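Local structure of APL1 (Anopheles gambiae, 3O6N) at residues Q7-I13 with D25-F39. The protein probably regulates complement-like immunity in the mosquito as the leucine-rich repeat partner of LRIM1 in a heterodimeric complex. Residues are numbered along the deposited sequence; the frame is centred on the assembly and turned at random.
Sequences QPEYKCI and DVHIDMQTQDVYFGF
Y10 lays its ring against V26 and V35 and, through its backbone, pairs with the strand 36-37. V26 CG2 sits over one face of the ring, 3.9 Å from its centroid. V35 CG1 meets the ring obliquely and closely, 3.3 Å from Y10 CE2. The same methyl also touches the carbonyl of P8. V35 CG1 is anti to the backbone N (chi1 180°), which brings it against both the ring and the P8 carbonyl. The ring of F37 comes near that of Y10 on the same side of the small sheet, with the planes 44° apart.

Three backbone hydrogen bonds join the segments in parallel register. Y36 N donates to P8 O at 3.1 Å. Y10 N donates to Y36 O at 2.9 Å in a nearly straight bond (172°). G38 N donates to Y10 O at 2.8 Å. Y10 is thus held on both its N and its O.

E9 and Y36 point to the other side of the sheet. The Q7 amide stands almost upright to the Y36 ring, and Q7 OE1 lies 3.3 Å from Y36 CE2. K11 bends at chi2 and chi4 and crosses F39. Its CE lies over a ring face, and NZ makes an off-centre cation-pi contact 4.0 Å from the ring centroid. K11 NZ also forms a salt bridge with E9. CD and CE of K11 run along the G38 carbonyl, with K11 CE 3.3 Å from G38 O. The positive phi of G38 favours glycine.

Further out, T56 OG1 bonds H27 ND1, and strand 27-28 lies beside strand 56-57. F37 packs edge-to-face on F23 and touches helix 63-67. The disulfide C12-C21 ties 7-13 to strand 21-24, the outermost strand at the N-terminal end of the leucine-rich repeat solenoid, where the contact lies.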
# COMPACT_ATOMS: atom_id res chain seq x y z
N GLN A 7 12.86 -26.36 36.07
CA GLN A 7 13.89 -25.51 35.48
C GLN A 7 14.40 -26.08 34.16
O GLN A 7 15.54 -26.55 34.09
CB GLN A 7 15.05 -25.31 36.45
CG GLN A 7 14.77 -24.32 37.56
CD GLN A 7 16.03 -23.83 38.24
OE1 GLN A 7 17.11 -24.38 38.04
NE2 GLN A 7 15.90 -22.79 39.05
N PRO A 8 13.56 -26.03 33.12
CA PRO A 8 13.90 -26.53 31.78
C PRO A 8 15.11 -25.82 31.19
O PRO A 8 15.34 -24.65 31.47
CB PRO A 8 12.66 -26.19 30.95
CG PRO A 8 11.56 -26.04 31.94
CD PRO A 8 12.20 -25.47 33.16
N GLU A 9 15.85 -26.54 30.36
CA GLU A 9 17.01 -25.99 29.69
C GLU A 9 16.87 -26.23 28.19
O GLU A 9 16.95 -27.36 27.73
CB GLU A 9 18.29 -26.64 30.23
CG GLU A 9 19.56 -26.27 29.50
CD GLU A 9 20.79 -26.87 30.15
OE1 GLU A 9 21.22 -27.96 29.74
OE2 GLU A 9 21.33 -26.24 31.09
N TYR A 10 16.66 -25.15 27.44
CA TYR A 10 16.46 -25.26 26.00
C TYR A 10 17.75 -25.00 25.24
O TYR A 10 18.37 -23.95 25.40
CB TYR A 10 15.35 -24.31 25.55
CG TYR A 10 14.04 -24.50 26.28
CD1 TYR A 10 13.27 -25.64 26.08
CD2 TYR A 10 13.57 -23.54 27.16
CE1 TYR A 10 12.07 -25.82 26.75
CE2 TYR A 10 12.38 -23.70 27.83
CZ TYR A 10 11.63 -24.84 27.63
OH TYR A 10 10.44 -25.01 28.30
N LYS A 11 18.15 -25.96 24.41
CA LYS A 11 19.40 -25.87 23.66
C LYS A 11 19.11 -25.75 22.17
O LYS A 11 18.04 -26.14 21.71
CB LYS A 11 20.25 -27.12 23.89
CG LYS A 11 20.69 -27.34 25.33
CD LYS A 11 21.87 -26.46 25.70
CE LYS A 11 22.52 -26.92 26.99
NZ LYS A 11 23.13 -28.28 26.87
N CYS A 12 20.07 -25.22 21.42
CA CYS A 12 19.93 -25.14 19.97
C CYS A 12 19.88 -26.55 19.38
O CYS A 12 20.31 -27.51 20.01
CB CYS A 12 21.10 -24.36 19.35
SG CYS A 12 21.28 -22.66 19.97
N ILE A 13 19.36 -26.65 18.16
CA ILE A 13 19.16 -27.94 17.50
C ILE A 13 18.14 -28.79 18.24
O ILE A 13 16.96 -28.81 17.88
CB ILE A 13 20.48 -28.73 17.34
CG1 ILE A 13 21.18 -28.35 16.04
CG2 ILE A 13 20.20 -30.23 17.35
CD1 ILE A 13 22.29 -29.30 15.63
N ASP A 25 10.38 -26.71 20.81
CA ASP A 25 9.47 -27.06 21.90
C ASP A 25 9.68 -26.24 23.17
O ASP A 25 9.61 -26.77 24.28
CB ASP A 25 9.60 -28.56 22.22
CG ASP A 25 9.33 -29.43 21.01
OD1 ASP A 25 8.26 -29.27 20.39
OD2 ASP A 25 10.20 -30.25 20.67
N VAL A 26 9.94 -24.95 23.00
CA VAL A 26 10.02 -24.04 24.13
C VAL A 26 8.60 -23.65 24.52
O VAL A 26 7.83 -23.19 23.67
CB VAL A 26 10.80 -22.77 23.80
CG1 VAL A 26 10.79 -21.81 24.98
CG2 VAL A 26 12.22 -23.11 23.39
N HIS A 27 8.25 -23.83 25.79
CA HIS A 27 6.92 -23.46 26.24
C HIS A 27 6.95 -22.68 27.54
O HIS A 27 7.12 -23.25 28.63
CB HIS A 27 6.02 -24.70 26.34
CG HIS A 27 5.78 -25.36 25.02
ND1 HIS A 27 5.02 -24.78 24.03
CD2 HIS A 27 6.23 -26.54 24.51
CE1 HIS A 27 5.00 -25.58 22.97
NE2 HIS A 27 5.72 -26.65 23.24
N ILE A 28 6.80 -21.37 27.42
CA ILE A 28 6.79 -20.47 28.55
C ILE A 28 5.46 -19.74 28.57
O ILE A 28 5.07 -19.14 27.57
CB ILE A 28 7.90 -19.41 28.42
CG1 ILE A 28 9.28 -20.08 28.32
CG2 ILE A 28 7.86 -18.43 29.59
CD1 ILE A 28 10.40 -19.10 28.04
N ASP A 29 4.75 -19.81 29.69
CA ASP A 29 3.55 -19.00 29.84
C ASP A 29 3.82 -17.85 30.80
O ASP A 29 4.95 -17.66 31.24
CB ASP A 29 2.34 -19.84 30.28
CG ASP A 29 2.63 -20.67 31.50
OD1 ASP A 29 2.62 -20.11 32.62
OD2 ASP A 29 2.85 -21.89 31.35
N MET A 30 2.78 -17.09 31.12
CA MET A 30 2.93 -15.94 32.00
C MET A 30 3.41 -16.38 33.38
O MET A 30 4.23 -15.71 34.01
CB MET A 30 1.60 -15.19 32.12
CG MET A 30 0.90 -14.98 30.78
SD MET A 30 1.70 -13.75 29.73
CE MET A 30 0.75 -12.29 30.14
N GLN A 31 2.89 -17.52 33.85
CA GLN A 31 3.21 -18.03 35.18
C GLN A 31 4.66 -18.50 35.30
O GLN A 31 5.32 -18.23 36.30
CB GLN A 31 2.27 -19.18 35.54
CG GLN A 31 0.79 -18.83 35.48
CD GLN A 31 -0.11 -20.02 35.78
OE1 GLN A 31 0.37 -21.14 35.97
NE2 GLN A 31 -1.41 -19.77 35.83
N THR A 32 5.14 -19.19 34.27
CA THR A 32 6.47 -19.80 34.29
C THR A 32 7.52 -18.92 34.96
O THR A 32 7.65 -17.74 34.63
CB THR A 32 6.96 -20.13 32.87
OG1 THR A 32 5.89 -20.71 32.11
CG2 THR A 32 8.13 -21.10 32.92
N GLN A 33 8.27 -19.51 35.88
CA GLN A 33 9.40 -18.81 36.50
C GLN A 33 10.57 -18.78 35.53
O GLN A 33 10.43 -19.12 34.36
CB GLN A 33 9.81 -19.50 37.81
CG GLN A 33 8.84 -19.28 38.96
CD GLN A 33 9.38 -19.79 40.28
OE1 GLN A 33 10.11 -20.78 40.33
NE2 GLN A 33 9.05 -19.09 41.36
N ASP A 34 11.74 -18.36 36.03
CA ASP A 34 12.93 -18.26 35.20
C ASP A 34 13.27 -19.60 34.53
O ASP A 34 13.16 -20.66 35.14
CB ASP A 34 14.12 -17.76 36.02
CG ASP A 34 13.93 -16.32 36.48
OD1 ASP A 34 13.23 -15.56 35.79
OD2 ASP A 34 14.49 -15.96 37.54
N VAL A 35 13.68 -19.53 33.27
CA VAL A 35 14.03 -20.71 32.48
C VAL A 35 15.45 -20.54 31.94
O VAL A 35 16.02 -19.46 32.02
CB VAL A 35 13.03 -20.92 31.33
CG1 VAL A 35 13.40 -22.15 30.51
CG2 VAL A 35 11.62 -21.06 31.87
N TYR A 36 16.02 -21.61 31.39
CA TYR A 36 17.39 -21.57 30.89
C TYR A 36 17.49 -21.77 29.38
O TYR A 36 16.81 -22.63 28.81
CB TYR A 36 18.25 -22.62 31.59
CG TYR A 36 18.48 -22.34 33.05
CD1 TYR A 36 18.78 -21.06 33.49
CD2 TYR A 36 18.37 -23.35 34.00
CE1 TYR A 36 18.99 -20.80 34.83
CE2 TYR A 36 18.58 -23.10 35.34
CZ TYR A 36 18.89 -21.82 35.75
OH TYR A 36 19.10 -21.56 37.09
N PHE A 37 18.34 -20.96 28.75
CA PHE A 37 18.62 -21.07 27.32
C PHE A 37 20.09 -21.35 27.09
O PHE A 37 20.95 -20.77 27.76
CB PHE A 37 18.23 -19.77 26.59
CG PHE A 37 16.75 -19.56 26.47
CD1 PHE A 37 16.04 -20.16 25.44
CD2 PHE A 37 16.06 -18.77 27.38
CE1 PHE A 37 14.67 -19.98 25.32
CE2 PHE A 37 14.70 -18.58 27.26
CZ PHE A 37 14.00 -19.18 26.23
N GLY A 38 20.39 -22.24 26.15
CA GLY A 38 21.76 -22.55 25.78
C GLY A 38 22.59 -23.12 26.92
O GLY A 38 22.06 -23.72 27.85
N PHE A 39 23.90 -22.92 26.83
CA PHE A 39 24.83 -23.37 27.87
C PHE A 39 25.02 -22.31 28.94
O PHE A 39 24.92 -21.11 28.67
CB PHE A 39 26.19 -23.72 27.26
CG PHE A 39 26.16 -24.93 26.37
CD1 PHE A 39 26.30 -26.20 26.90
CD2 PHE A 39 25.98 -24.80 25.00
CE1 PHE A 39 26.28 -27.32 26.08
CE2 PHE A 39 25.95 -25.91 24.18
CZ PHE A 39 26.10 -27.17 24.72